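Local coordinates for universal stress protein (Burkholderia pseudomallei, PDB 4WNY), which belongs to the universal stress protein A family and probably takes part in stress response or signalling, its exact function being unestablished, at residues A12-S16 and Q17-H21; E28-D32 and A33-L37. One frame throughout, in Å; residues are numbered along the deposited sequence.

Interaction 1 (A12-S16 and Q17-H21)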
loop_
_atom_site.group_PDB
_atom_site.type_symbol
_atom_site.label_atom_id
_atom_site.label_comp_id
_atom_site.label_asym_id
_atom_site.label_seq_id
_atom_site.Cartn_x
_atom_site.Cartn_y
_atom_site.Cartn_z
ATOM N N ALA A 12 7.824 -6.954 5.470
ATOM C CA ALA A 12 7.814 -8.292 6.053
ATOM C C ALA A 12 8.458 -9.316 5.127
ATOM O O ALA A 12 8.034 -9.486 3.983
ATOM C CB ALA A 12 6.389 -8.709 6.388
ATOM N N LEU A 13 9.480 -10.001 5.631
ATOM C CA LEU A 13 10.181 -11.019 4.855
ATOM C C LEU A 13 9.989 -12.412 5.453
ATOM O O LEU A 13 9.813 -12.561 6.664
ATOM C CB LEU A 13 11.674 -10.688 4.771
ATOM C CG LEU A 13 12.048 -9.273 4.317
ATOM C CD1 LEU A 13 13.557 -9.101 4.333
ATOM C CD2 LEU A 13 11.488 -8.967 2.936
ATOM N N ASP A 14 10.012 -13.430 4.600
ATOM C CA ASP A 14 9.913 -14.810 5.059
ATOM C C ASP A 14 10.781 -15.721 4.197
ATOM O O ASP A 14 10.819 -16.934 4.400
ATOM C CB ASP A 14 8.453 -15.285 5.057
ATOM C CG ASP A 14 7.851 -15.348 3.663
ATOM O OD1 ASP A 14 8.423 -14.747 2.731
ATOM O OD2 ASP A 14 6.795 -15.998 3.500
ATOM N N GLY A 15 11.479 -15.126 3.236
ATOM C CA GLY A 15 12.382 -15.870 2.379
ATOM C C GLY A 15 11.803 -16.177 1.012
ATOM O O GLY A 15 12.535 -16.523 0.084
ATOM N N SER A 16 10.486 -16.048 0.888
ATOM C CA SER A 16 9.802 -16.360 -0.361
ATOM C C SER A 16 10.160 -15.362 -1.457
ATOM O O SER A 16 10.576 -14.238 -1.174
ATOM C CB SER A 16 8.288 -16.386 -0.150
ATOM O OG SER A 16 7.799 -15.097 0.174
ATOM N N GLN A 17 9.994 -15.785 -2.707
ATOM C CA GLN A 17 10.293 -14.947 -3.865
ATOM C C GLN A 17 9.477 -13.657 -3.879
ATOM O O GLN A 17 10.002 -12.589 -4.198
ATOM C CB GLN A 17 10.045 -15.724 -5.159
ATOM C CG GLN A 17 11.265 -16.449 -5.703
ATOM C CD GLN A 17 12.297 -15.498 -6.275
ATOM O OE1 GLN A 17 11.959 -14.430 -6.784
ATOM N NE2 GLN A 17 13.565 -15.878 -6.187
ATOM N N THR A 18 8.197 -13.761 -3.536
ATOM C CA THR A 18 7.301 -12.611 -3.572
ATOM C C THR A 18 7.612 -11.631 -2.450
ATOM O O THR A 18 7.394 -10.430 -2.592
ATOM C CB THR A 18 5.828 -13.040 -3.468
ATOM O OG1 THR A 18 5.514 -13.366 -2.107
ATOM C CG2 THR A 18 5.576 -14.247 -4.346
ATOM N N ALA A 19 8.117 -12.149 -1.336
ATOM C CA ALA A 19 8.545 -11.299 -0.232
ATOM C C ALA A 19 9.826 -10.571 -0.610
ATOM O O ALA A 19 10.018 -9.405 -0.265
ATOM C CB ALA A 19 8.747 -12.115 1.024
ATOM N N SER A 20 10.701 -11.274 -1.321
ATOM C CA SER A 20 11.923 -10.678 -1.839
ATOM C C SER A 20 11.584 -9.611 -2.873
ATOM O O SER A 20 12.248 -8.577 -2.957
ATOM C CB SER A 20 12.825 -11.750 -2.453
ATOM O OG SER A 20 14.007 -11.183 -2.986
ATOM N N HIS A 21 10.542 -9.872 -3.655
ATOM C CA HIS A 21 10.051 -8.909 -4.631
ATOM C C HIS A 21 9.524 -7.668 -3.924
ATOM O O HIS A 21 9.701 -6.545 -4.396
ATOM C CB HIS A 21 8.958 -9.535 -5.498
ATOM C CG HIS A 21 8.495 -8.655 -6.617
ATOM N ND1 HIS A 21 7.180 -8.268 -6.768
ATOM C CD2 HIS A 21 9.173 -8.084 -7.641
ATOM C CE1 HIS A 21 7.068 -7.500 -7.835
ATOM N NE2 HIS A 21 8.265 -7.372 -8.383
#

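Interaction 2 (E28-D32 and A33-L37)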
loop_
_atom_site.group_PDB
_atom_site.type_symbol
_atom_site.label_atom_id
_atom_site.label_comp_id
_atom_site.label_asym_id
_atom_site.label_seq_id
_atom_site.Cartn_x
_atom_site.Cartn_y
_atom_site.Cartn_z
ATOM N N GLU A 28 13.182 0.480 -3.223
ATOM C CA GLU A 28 13.038 1.515 -4.240
ATOM C C GLU A 28 12.265 2.708 -3.698
ATOM O O GLU A 28 12.587 3.857 -3.996
ATOM C CB GLU A 28 12.337 0.956 -5.481
ATOM N N LEU A 29 11.242 2.425 -2.898
ATOM C CA LEU A 29 10.451 3.473 -2.269
ATOM C C LEU A 29 11.267 4.198 -1.207
ATOM O O LEU A 29 11.214 5.423 -1.100
ATOM C CB LEU A 29 9.183 2.888 -1.646
ATOM C CG LEU A 29 8.214 3.904 -1.046
ATOM C CD1 LEU A 29 7.533 4.687 -2.150
ATOM C CD2 LEU A 29 7.191 3.215 -0.162
ATOM N N ALA A 30 12.020 3.430 -0.425
ATOM C CA ALA A 30 12.853 3.988 0.633
ATOM C C ALA A 30 13.931 4.907 0.066
ATOM O O ALA A 30 14.268 5.927 0.668
ATOM C CB ALA A 30 13.488 2.873 1.450
ATOM N N ALA A 31 14.465 4.542 -1.094
ATOM C CA ALA A 31 15.502 5.337 -1.741
ATOM C C ALA A 31 14.915 6.595 -2.372
ATOM O O ALA A 31 15.505 7.672 -2.292
ATOM C CB ALA A 31 16.231 4.507 -2.789
ATOM N N ASP A 32 13.749 6.450 -2.996
ATOM C CA ASP A 32 13.078 7.574 -3.645
ATOM C C ASP A 32 12.582 8.590 -2.625
ATOM O O ASP A 32 12.700 9.797 -2.829
ATOM C CB ASP A 32 11.905 7.085 -4.500
ATOM C CG ASP A 32 12.356 6.415 -5.782
ATOM O OD1 ASP A 32 13.551 6.536 -6.123
ATOM O OD2 ASP A 32 11.518 5.778 -6.455
ATOM N N ALA A 33 12.027 8.093 -1.526
ATOM C CA ALA A 33 11.480 8.962 -0.494
ATOM C C ALA A 33 12.524 9.309 0.558
ATOM O O ALA A 33 12.219 9.997 1.534
ATOM C CB ALA A 33 10.273 8.312 0.158
ATOM N N HIS A 34 13.751 8.832 0.349
ATOM C CA HIS A 34 14.856 9.060 1.277
ATOM C C HIS A 34 14.474 8.603 2.675
ATOM O O HIS A 34 14.698 9.310 3.659
ATOM C CB HIS A 34 15.261 10.535 1.292
ATOM C CG HIS A 34 15.849 11.012 0.002
ATOM N ND1 HIS A 34 15.279 10.740 -1.224
ATOM C CD2 HIS A 34 16.957 11.748 -0.254
ATOM C CE1 HIS A 34 16.012 11.286 -2.178
ATOM N NE2 HIS A 34 17.035 11.903 -1.616
ATOM N N ALA A 35 13.896 7.411 2.749
ATOM C CA ALA A 35 13.333 6.906 3.990
ATOM C C ALA A 35 14.184 5.805 4.606
ATOM O O ALA A 35 15.015 5.193 3.935
ATOM C CB ALA A 35 11.929 6.400 3.746
ATOM N N ARG A 36 13.972 5.561 5.894
ATOM C CA ARG A 36 14.613 4.446 6.574
ATOM C C ARG A 36 13.814 3.171 6.340
ATOM O O ARG A 36 12.586 3.174 6.425
ATOM C CB ARG A 36 14.739 4.723 8.072
ATOM C CG ARG A 36 15.637 5.897 8.415
ATOM C CD ARG A 36 15.683 6.122 9.916
ATOM N NE ARG A 36 16.231 4.969 10.623
ATOM C CZ ARG A 36 17.520 4.811 10.907
ATOM N NH1 ARG A 36 18.397 5.737 10.545
ATOM N NH2 ARG A 36 17.931 3.730 11.555
ATOM N N LEU A 37 14.510 2.081 6.037
ATOM C CA LEU A 37 13.845 0.806 5.804
ATOM C C LEU A 37 14.149 -0.176 6.927
ATOM O O LEU A 37 15.292 -0.299 7.362
ATOM C CB LEU A 37 14.266 0.212 4.462
ATOM C CG LEU A 37 13.435 -0.977 3.980
ATOM C CD1 LEU A 37 12.031 -0.528 3.603
ATOM C CD2 LEU A 37 14.115 -1.665 2.812
#

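Interaction 1 (A12-S16 and Q17-H21)
At the junction of strand 8-13 and helix 17-32, Ser16 takes the N-cap position and reaches into the opening turn, where its OG lies 3.3 Å from Ala19 N in a weak capping bond. The torsion that allows this sets OG between the backbone N and the carbonyl carbon (chi1 66°). The same hydroxyl donates to Asp14 OD1 at 2.7 Å, on the syn side of the carboxylate. A second donor, Ser16 N, meets Asp14 OD1 from above the carboxylate plane at 3.1 Å, closing an Asx turn. One carboxylate oxygen thus receives two bonds and steadies the capping hydroxyl as a second-shell partner; its negative charge near the helix N-terminus is probably favourable. Gly15 suits the bend because, with phi at 101°, a CB would press on the preceding carbonyl. Ala19 fits a tight place: its methyl CB is 3.2 Å from Asp14 OD1. Leu13 CD2 sits 3.5 Å from Ala19 O, while its side chain packs on Val71 and Ala75 of helix 57-82. Ser20 N bonds to Ser16 O at 3.0 Å. An Asx turn leading into a serine N-cap here joins strand to helix in a Rossmann-like alpha/beta fold.

Interaction 2 (E28-D32 and A33-L37)
Backbone bonds come first, where Ala30 and Ala35 meet as helix 17-32 ends: Ala35 N donates to Ala30 O at 2.6 Å, and His34 N makes a weak bond to Ala31 O at 3.4 Å. Ala33 N makes the last ordinary helical bond, to Leu29 O at 2.8 Å. His34, with a positive phi of 55°, turns the backbone out of the helix; this left-handed position is commonly glycine, but histidine adds a ring bond. With CG anti to the carbonyl carbon (chi1 -66°), the ring swings back beside the last turn, and ND1 donates to Asp32 O at 3.2 Å. That oxygen lies near the ring plane, yet the donor stands well above the carbonyl plane, off the lone pairs. Apolar contacts fill the inner side: Ala30 CB meets Leu37 CB at 4.1 Å and Ala35 CB at 4.5 Å. The small Ala30 and Ala35 are consistent with close approach of the outgoing chain to the helix, and the larger Leu37 packs on Ile9 and Val11. Leu29 packs on Tyr6 of the second subunit. The whole is a Schellman motif, with His34 as its C-prime residue, leading from helix to strand in a beta-alpha-beta unit.

From the N terminus, strand 8-13 runs into interaction 1, which closes the short turn to helix 17-32; the helix then ends in interaction 2, which turns the chain into strand 36-43. The two contacts are in series, neither nested nor crossed, with centres about 18 Å apart and nearest atoms about 8 Å apart. They terminate the same helix, one at each end, and so bracket a single beta-alpha-beta crossover whose two strands lie side by side and parallel in the sheet. The beginning of the helix is thereby tied to the end of strand 8-13, and its finish, beside the second subunit, to the start of strand 36-43.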